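Local coordinates for protein cytosolic IMP-GMP specific 5'-nucleotidase (Legionella pneumophila subsp. pneumophila, PDB 4OHF) that probably hydrolyses the 5'-phosphate of IMP and GMP as a magnesium-dependent cytosolic nucleotidase of the HAD clan, and binds GMP, at residues Lys342-Gly345 with Glu346-Ile350; Ile350-Glu353 with Leu354-Tyr358; Lys357-Asp360 with Leu361-Ser365; Asp374-Ile377 with His378-Leu382. One frame throughout, in Å; residues are numbered along the deposited sequence.

Following the chain from the N terminus, contacts 1, 2 and 3 come one after another along helix 338-367. Contact 2 takes up Ile350 where contact 1 ends, and contact 3 shares Lys357 and Tyr358 with contact 2. Each closes helical turns rather than a long loop, and none nests within another. After a short connection the chain turns back into helix 374-399, whose first turns form contact 4. The two helices make a hairpin projecting from the body of the chain, so contact 4 packs beside contacts 2 and 3, with Tyr358 CE1 3.7 Å from Ile377 O. Contacts 1, 2 and 3 also touch the second subunit; contact 4 does not.

Contact 1: residues Lys342-Gly345 with Glu346-Ile350; sequences KKIG and EAMAI
Ile344 and Met348 lie side by side on one flank of the helix and point the same way, one turn apart. The branch methyl CG2 of Ile344 meets the terminal methyl CE of Met348 at 3.4 Å, so the pair touches methyl to methyl, with the Met348 sulfur set back from the contact. Two torsions bring this about. Ile344 CG2 is anti to its N and beside its carbonyl carbon, on the flank that Met348 also occupies, while the bend of Met348 at chi3 (-99°) folds CE back toward it. The backbone beneath is continuous helix, with Met348 N donating to Ile344 O at 3.0 Å. This turn belongs to helix 338-367, the first arm of a helical hairpin whose second arm is helix 374-399. Ile344 packs on Leu394 and Leu395 of that arm, and Ala347 on Ile391, whereas Met348 and Ala349 pack on Arg450 of the second subunit; one turn thus serves both the hairpin and the subunit interface. Lys343 and Glu346 carry opposite charges, but Lys343 NZ remains 6.7 Å from Glu346 OE2, and Lys343 CD comes no nearer than 4.5 Å to Glu346 OE2. Glu346 instead runs its extended chain past the preceding turn, CG lying 3.6 Å from Lys342 O, the carbonyl that accepts Glu346 N at 3.0 Å.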
# COMPACT_ATOMS: atom_id res chain seq x y z
N LYS B 342 -36.92 -26.96 11.60
CA LYS B 342 -38.03 -27.27 10.71
C LYS B 342 -39.22 -26.40 11.10
O LYS B 342 -39.91 -25.85 10.25
CB LYS B 342 -38.41 -28.75 10.83
CG LYS B 342 -37.31 -29.70 10.34
CD LYS B 342 -37.69 -31.16 10.53
CE LYS B 342 -36.55 -32.10 10.16
NZ LYS B 342 -36.86 -33.51 10.54
N LYS B 343 -39.44 -26.28 12.41
CA LYS B 343 -40.55 -25.49 12.94
C LYS B 343 -40.41 -24.06 12.46
O LYS B 343 -41.39 -23.43 12.06
CB LYS B 343 -40.52 -25.51 14.47
CG LYS B 343 -41.86 -25.21 15.13
CD LYS B 343 -42.84 -26.36 14.90
CE LYS B 343 -42.29 -27.66 15.49
NZ LYS B 343 -41.98 -27.50 16.94
N ILE B 344 -39.18 -23.56 12.48
CA ILE B 344 -38.90 -22.20 12.04
C ILE B 344 -39.13 -22.06 10.53
O ILE B 344 -39.53 -21.01 10.05
CB ILE B 344 -37.47 -21.80 12.41
CG1 ILE B 344 -37.32 -21.83 13.93
CG2 ILE B 344 -37.16 -20.41 11.87
CD1 ILE B 344 -35.96 -21.38 14.47
N GLY B 345 -38.91 -23.14 9.79
CA GLY B 345 -39.12 -23.10 8.36
C GLY B 345 -40.60 -23.01 8.00
O GLY B 345 -40.99 -22.19 7.17
N GLU B 346 -41.42 -23.87 8.61
CA GLU B 346 -42.86 -23.88 8.35
C GLU B 346 -43.47 -22.54 8.74
O GLU B 346 -44.40 -22.06 8.10
CB GLU B 346 -43.56 -24.99 9.15
CG GLU B 346 -43.12 -26.41 8.80
CD GLU B 346 -43.59 -27.45 9.84
OE1 GLU B 346 -43.15 -28.62 9.74
OE2 GLU B 346 -44.38 -27.10 10.75
N ALA B 347 -42.94 -21.95 9.81
CA ALA B 347 -43.42 -20.68 10.32
C ALA B 347 -43.03 -19.52 9.41
O ALA B 347 -43.79 -18.57 9.25
CB ALA B 347 -42.87 -20.44 11.72
N MET B 348 -41.84 -19.59 8.83
CA MET B 348 -41.44 -18.51 7.96
C MET B 348 -42.26 -18.59 6.69
O MET B 348 -42.71 -17.58 6.17
CB MET B 348 -39.94 -18.59 7.67
CG MET B 348 -39.11 -18.21 8.88
SD MET B 348 -37.42 -17.69 8.48
CE MET B 348 -36.43 -19.21 8.82
N ALA B 349 -42.46 -19.81 6.20
CA ALA B 349 -43.26 -20.05 4.99
C ALA B 349 -44.61 -19.36 5.14
O ALA B 349 -45.01 -18.57 4.28
CB ALA B 349 -43.46 -21.55 4.79
N ILE B 350 -45.30 -19.67 6.23
CA ILE B 350 -46.60 -19.07 6.51
C ILE B 350 -46.50 -17.55 6.58
O ILE B 350 -47.31 -16.84 5.98
CB ILE B 350 -47.16 -19.60 7.85
CG1 ILE B 350 -47.48 -21.09 7.72
CG2 ILE B 350 -48.39 -18.80 8.25
CD1 ILE B 350 -47.92 -21.74 9.03

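Contact 2: residues Ile350-Glu353 with Leu354-Tyr358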
# COMPACT_ATOMS: atom_id res chain seq x y z
N ILE B 350 -45.30 -19.67 6.23
CA ILE B 350 -46.60 -19.07 6.51
C ILE B 350 -46.50 -17.55 6.58
O ILE B 350 -47.31 -16.84 5.98
CB ILE B 350 -47.16 -19.60 7.85
CG1 ILE B 350 -47.48 -21.09 7.72
CG2 ILE B 350 -48.39 -18.80 8.25
CD1 ILE B 350 -47.92 -21.74 9.03
N LYS B 351 -45.50 -17.06 7.31
CA LYS B 351 -45.27 -15.63 7.46
C LYS B 351 -45.17 -14.91 6.12
O LYS B 351 -45.85 -13.90 5.90
CB LYS B 351 -43.99 -15.38 8.26
CG LYS B 351 -43.79 -13.94 8.70
CD LYS B 351 -42.60 -13.28 8.02
CE LYS B 351 -42.10 -12.06 8.83
NZ LYS B 351 -43.21 -11.12 9.14
N LYS B 352 -44.32 -15.41 5.22
CA LYS B 352 -44.13 -14.79 3.91
C LYS B 352 -45.41 -14.92 3.09
O LYS B 352 -45.68 -14.10 2.22
CB LYS B 352 -42.96 -15.45 3.18
CG LYS B 352 -42.27 -14.57 2.12
CD LYS B 352 -42.76 -14.87 0.71
CE LYS B 352 -42.51 -16.34 0.34
NZ LYS B 352 -41.08 -16.73 0.48
N GLU B 353 -46.18 -15.96 3.38
CA GLU B 353 -47.45 -16.21 2.71
C GLU B 353 -48.39 -15.07 3.08
O GLU B 353 -48.98 -14.40 2.23
CB GLU B 353 -48.07 -17.52 3.20
CG GLU B 353 -47.84 -18.72 2.29
CD GLU B 353 -48.91 -18.84 1.21
OE1 GLU B 353 -48.76 -19.72 0.33
OE2 GLU B 353 -49.90 -18.07 1.26
N LEU B 354 -48.50 -14.85 4.39
CA LEU B 354 -49.34 -13.81 4.93
C LEU B 354 -48.88 -12.44 4.46
O LEU B 354 -49.68 -11.59 4.11
CB LEU B 354 -49.32 -13.87 6.46
CG LEU B 354 -49.95 -15.13 7.06
CD1 LEU B 354 -49.73 -15.15 8.57
CD2 LEU B 354 -51.43 -15.17 6.74
N GLU B 355 -47.57 -12.25 4.43
CA GLU B 355 -47.03 -10.96 4.03
C GLU B 355 -47.32 -10.59 2.57
O GLU B 355 -47.62 -9.43 2.28
CB GLU B 355 -45.53 -10.93 4.31
CG GLU B 355 -44.94 -9.53 4.31
CD GLU B 355 -44.09 -9.28 5.54
OE1 GLU B 355 -44.61 -9.44 6.67
OE2 GLU B 355 -42.90 -8.91 5.37
N GLN B 356 -47.24 -11.56 1.67
CA GLN B 356 -47.48 -11.30 0.25
C GLN B 356 -48.93 -10.90 0.05
O GLN B 356 -49.23 -9.87 -0.56
CB GLN B 356 -47.18 -12.55 -0.58
CG GLN B 356 -46.78 -12.29 -2.03
CD GLN B 356 -45.42 -11.59 -2.15
OE1 GLN B 356 -45.32 -10.36 -2.01
NE2 GLN B 356 -44.36 -12.37 -2.40
N LYS B 357 -49.84 -11.72 0.57
CA LYS B 357 -51.27 -11.46 0.47
C LYS B 357 -51.56 -10.05 0.98
O LYS B 357 -52.33 -9.29 0.36
CB LYS B 357 -52.03 -12.50 1.30
CG LYS B 357 -53.55 -12.41 1.21
CD LYS B 357 -54.23 -13.33 2.22
CE LYS B 357 -53.89 -14.81 1.99
NZ LYS B 357 -54.53 -15.38 0.77
N TYR B 358 -50.94 -9.71 2.12
CA TYR B 358 -51.10 -8.41 2.77
C TYR B 358 -50.58 -7.27 1.89
O TYR B 358 -51.24 -6.25 1.74
CB TYR B 358 -50.36 -8.41 4.11
CG TYR B 358 -50.35 -7.08 4.82
CD1 TYR B 358 -51.42 -6.69 5.62
CD2 TYR B 358 -49.30 -6.19 4.66
CE1 TYR B 358 -51.44 -5.44 6.25
CE2 TYR B 358 -49.30 -4.94 5.27
CZ TYR B 358 -50.37 -4.57 6.06
OH TYR B 358 -50.36 -3.33 6.67
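Leu354 rests against Ile350 of the preceding turn, the two side chains running side by side in the same direction. The methyl CD1 of Leu354 meets the branch methyl CG2 of Ile350 at 3.9 Å, while the backbone N of Leu354 donates to Ile350 O at 2.8 Å. Beyond this pair Leu354 packs on Gln383 and Ile384 of helix 374-399. Glu355 follows with an i to i+4 salt bridge: Lys351 NZ approaches its OE1 at 3.3 Å, a weak bond between two side chains laid alongside each other. Both chains leave the backbone with CG anti to N, and the Lys351 chain then bends at chi2 (-113°) and again near its end, which swings the ammonium over to the carboxylate. Each charge has a stronger partner outside the turn, Lys351 NZ bridging to Asp388 and Glu355 OE2 to Arg447 of the second subunit. Asp388, Lys351, Glu355 and Arg447 of the second subunit thus form a run of alternating charges from helix 374-399 to the second subunit, which probably helps to balance both groups of the weak internal bridge. Gln356 N donates to Lys352 O at 3.0 Å. At Lys357 the backbone N reaches Glu353 O at 3.3 Å, whereas the charged ends stay apart, Lys357 NZ 5.4 Å from Glu353 OE2. The backbone bonds are those of an alpha helix, here one arm of an antiparallel helical hairpin, with Leu354 turned to the partner helix 374-399 and Glu355 to the second subunit.

Contact 3: residues Lys357-Asp360 with Leu361-Ser365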
# COMPACT_ATOMS: atom_id res chain seq x y z
N LYS B 357 -49.84 -11.72 0.57
CA LYS B 357 -51.27 -11.46 0.47
C LYS B 357 -51.56 -10.05 0.98
O LYS B 357 -52.33 -9.29 0.36
CB LYS B 357 -52.03 -12.50 1.30
CG LYS B 357 -53.55 -12.41 1.21
CD LYS B 357 -54.23 -13.33 2.22
CE LYS B 357 -53.89 -14.81 1.99
NZ LYS B 357 -54.53 -15.38 0.77
N TYR B 358 -50.94 -9.71 2.12
CA TYR B 358 -51.10 -8.41 2.77
C TYR B 358 -50.58 -7.27 1.89
O TYR B 358 -51.24 -6.25 1.74
CB TYR B 358 -50.36 -8.41 4.11
CG TYR B 358 -50.35 -7.08 4.82
CD1 TYR B 358 -51.42 -6.69 5.62
CD2 TYR B 358 -49.30 -6.19 4.66
CE1 TYR B 358 -51.44 -5.44 6.25
CE2 TYR B 358 -49.30 -4.94 5.27
CZ TYR B 358 -50.37 -4.57 6.06
OH TYR B 358 -50.36 -3.33 6.67
N VAL B 359 -49.39 -7.43 1.33
CA VAL B 359 -48.81 -6.41 0.46
C VAL B 359 -49.76 -6.10 -0.70
O VAL B 359 -50.11 -4.94 -0.94
CB VAL B 359 -47.44 -6.90 -0.13
CG1 VAL B 359 -46.98 -5.98 -1.27
CG2 VAL B 359 -46.39 -6.91 0.97
N ASP B 360 -50.19 -7.14 -1.38
CA ASP B 360 -51.09 -7.02 -2.52
C ASP B 360 -52.46 -6.46 -2.16
O ASP B 360 -53.01 -5.64 -2.91
CB ASP B 360 -51.18 -8.37 -3.23
CG ASP B 360 -49.81 -8.82 -3.81
OD1 ASP B 360 -49.62 -10.04 -4.07
OD2 ASP B 360 -48.93 -7.93 -4.01
N LEU B 361 -53.01 -6.88 -1.03
CA LEU B 361 -54.30 -6.34 -0.63
C LEU B 361 -54.19 -4.84 -0.37
O LEU B 361 -55.07 -4.07 -0.78
CB LEU B 361 -54.82 -7.06 0.61
CG LEU B 361 -55.83 -8.17 0.31
CD1 LEU B 361 -56.44 -8.68 1.61
CD2 LEU B 361 -56.92 -7.64 -0.61
N CYS B 362 -53.11 -4.42 0.29
CA CYS B 362 -52.91 -3.01 0.59
C CYS B 362 -52.71 -2.15 -0.65
O CYS B 362 -53.25 -1.05 -0.75
CB CYS B 362 -51.72 -2.83 1.54
SG CYS B 362 -52.07 -3.28 3.26
N THR B 363 -51.94 -2.65 -1.61
CA THR B 363 -51.71 -1.89 -2.83
C THR B 363 -52.97 -1.90 -3.70
O THR B 363 -53.17 -1.02 -4.53
CB THR B 363 -50.50 -2.45 -3.62
OG1 THR B 363 -50.88 -3.64 -4.31
CG2 THR B 363 -49.38 -2.79 -2.66
N ARG B 364 -53.82 -2.90 -3.51
CA ARG B 364 -55.06 -2.93 -4.26
C ARG B 364 -55.93 -1.81 -3.70
O ARG B 364 -56.39 -0.95 -4.45
CB ARG B 364 -55.76 -4.28 -4.14
CG ARG B 364 -55.33 -5.25 -5.25
CD ARG B 364 -55.88 -6.67 -5.06
NE ARG B 364 -57.30 -6.77 -5.38
CZ ARG B 364 -58.03 -7.88 -5.21
NH1 ARG B 364 -57.46 -8.98 -4.73
NH2 ARG B 364 -59.32 -7.88 -5.54
N SER B 365 -56.12 -1.79 -2.38
CA SER B 365 -56.94 -0.75 -1.76
C SER B 365 -56.48 0.66 -2.13
O SER B 365 -57.28 1.59 -2.19
CB SER B 365 -56.93 -0.90 -0.23
OG SER B 365 -55.81 -0.26 0.33
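The backbone of Tyr358 and Cys362 is joined by a regular alpha-helical bond, Cys362 N to Tyr358 O at 3.0 Å, and Leu361 N reaches Lys357 O in the same way at 2.9 Å. These turns form the far part of helix 338-367, shortly before the chain reverses at the end of the helical hairpin. The side chains of Tyr358 and Cys362 make a sulfur-aromatic contact. Cys362 SG sits over one face of the Tyr358 ring, 3.8 Å from its centroid and 20° from the ring normal. It is displaced toward the hydroxyl end, so that Tyr358 CZ is the ring atom nearest to Cys362 SG, at 3.5 Å. The ring takes this place because Tyr358 CG is anti to the backbone N (chi1 175°), while the sulfur of Cys362 leaves on the side of its own N and faces back to the previous turn. Around this pair, Tyr358 packs on Leu380 of helix 374-399 and on Arg15 of the second subunit, and Cys362 on Met443 of that subunit. On another flank Leu361 is buried against Glu376 and Tyr373. Polar groups are met along the same turns: Ser365 OG donates to Cys362 O at 2.9 Å. Asp360 O takes two donors from the same face of its carbonyl plane. Arg364 N makes the usual helical bond to Asp360 O at 2.9 Å, and the hydroxyl of Thr363 comes in at a sharper angle to the C=O, its OG1 3.2 Å from Asp360 O.

Contact 4: residues Asp374-Ile377 with His378-Leu382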
# COMPACT_ATOMS: atom_id res chain seq x y z
N ASP B 374 -60.31 -3.37 3.61
CA ASP B 374 -59.94 -2.86 4.92
C ASP B 374 -60.16 -3.85 6.06
O ASP B 374 -59.39 -3.88 7.02
CB ASP B 374 -60.67 -1.53 5.20
CG ASP B 374 -59.99 -0.34 4.52
OD1 ASP B 374 -60.45 0.81 4.73
OD2 ASP B 374 -59.00 -0.53 3.78
N GLN B 375 -61.19 -4.69 5.97
CA GLN B 375 -61.42 -5.65 7.03
C GLN B 375 -60.33 -6.72 7.03
O GLN B 375 -59.65 -6.93 8.04
CB GLN B 375 -62.79 -6.31 6.89
CG GLN B 375 -63.12 -7.22 8.06
CD GLN B 375 -62.77 -6.58 9.40
OE1 GLN B 375 -63.27 -5.50 9.73
NE2 GLN B 375 -61.91 -7.24 10.16
N GLU B 376 -60.17 -7.39 5.89
CA GLU B 376 -59.16 -8.44 5.77
C GLU B 376 -57.76 -7.91 6.14
O GLU B 376 -57.05 -8.53 6.93
CB GLU B 376 -59.17 -8.99 4.34
CG GLU B 376 -58.80 -10.45 4.25
CD GLU B 376 -58.73 -10.97 2.82
OE1 GLU B 376 -59.65 -10.65 2.03
OE2 GLU B 376 -57.77 -11.70 2.50
N ILE B 377 -57.37 -6.77 5.58
CA ILE B 377 -56.05 -6.21 5.87
C ILE B 377 -55.76 -6.10 7.37
O ILE B 377 -54.65 -6.41 7.82
CB ILE B 377 -55.85 -4.82 5.19
CG1 ILE B 377 -56.84 -3.80 5.76
CG2 ILE B 377 -56.04 -4.95 3.69
CD1 ILE B 377 -56.35 -3.04 7.01
N HIS B 378 -56.76 -5.67 8.15
CA HIS B 378 -56.58 -5.54 9.60
C HIS B 378 -56.33 -6.90 10.26
O HIS B 378 -55.56 -7.00 11.22
CB HIS B 378 -57.81 -4.87 10.23
CG HIS B 378 -57.76 -4.80 11.73
ND1 HIS B 378 -58.43 -5.68 12.55
CD2 HIS B 378 -57.08 -3.96 12.55
CE1 HIS B 378 -58.17 -5.39 13.81
NE2 HIS B 378 -57.35 -4.35 13.84
N ASP B 379 -56.99 -7.95 9.76
CA ASP B 379 -56.81 -9.29 10.32
C ASP B 379 -55.44 -9.81 9.96
O ASP B 379 -54.72 -10.33 10.82
CB ASP B 379 -57.90 -10.23 9.81
CG ASP B 379 -59.29 -9.77 10.20
OD1 ASP B 379 -59.46 -9.29 11.35
OD2 ASP B 379 -60.22 -9.90 9.37
N LEU B 380 -55.05 -9.68 8.69
CA LEU B 380 -53.73 -10.11 8.27
C LEU B 380 -52.70 -9.47 9.21
O LEU B 380 -51.73 -10.12 9.61
CB LEU B 380 -53.43 -9.68 6.83
CG LEU B 380 -53.95 -10.47 5.63
CD1 LEU B 380 -53.55 -11.93 5.78
CD2 LEU B 380 -55.46 -10.33 5.53
N GLN B 381 -52.92 -8.21 9.57
CA GLN B 381 -52.00 -7.50 10.46
C GLN B 381 -51.82 -8.23 11.80
O GLN B 381 -50.69 -8.50 12.21
CB GLN B 381 -52.49 -6.07 10.71
CG GLN B 381 -51.58 -5.22 11.62
CD GLN B 381 -52.32 -4.63 12.84
OE1 GLN B 381 -53.19 -3.74 12.70
NE2 GLN B 381 -51.99 -5.12 14.03
N LEU B 382 -52.93 -8.55 12.46
CA LEU B 382 -52.88 -9.26 13.75
C LEU B 382 -52.26 -10.64 13.56
O LEU B 382 -51.33 -11.03 14.28
CB LEU B 382 -54.29 -9.38 14.33
CG LEU B 382 -54.73 -8.25 15.29
CD1 LEU B 382 -54.45 -6.88 14.69
CD2 LEU B 382 -56.21 -8.41 15.59
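Gln375 and Asp379 are joined side chain to side chain across the opening turn of helix 374-399, the returning arm of the helical hairpin. Gln375 NE2 donates to Asp379 OD2 at 3.2 Å and the bond is nearly straight, 166° at the hydrogen. The acceptor lies in the plane of the Gln375 amide, but the donor meets OD2 on its syn side and 34° out of the carboxylate plane, the two flat groups being turned against each other. A bend at chi2 (44°) curls the glutamine back over the helix to make this possible. Backbone pairing in the first turn is looser: Gln375 O receives His378 N and Asp379 N, both weakly. At the far end of the contact, Leu382 O accepts a hydrogen bond from the hydroxyl OG1 of Thr386, further along the same helix. The apolar flank faces helix 338-367, where Ile377 packs on Leu361, and Leu380 on Tyr358, while Glu376 runs out extended beyond CG and touches Lys357 and Leu361. Between these two ends a backbone bond spans the turn, Gln381 N reaching Ile377 O at 3.0 Å.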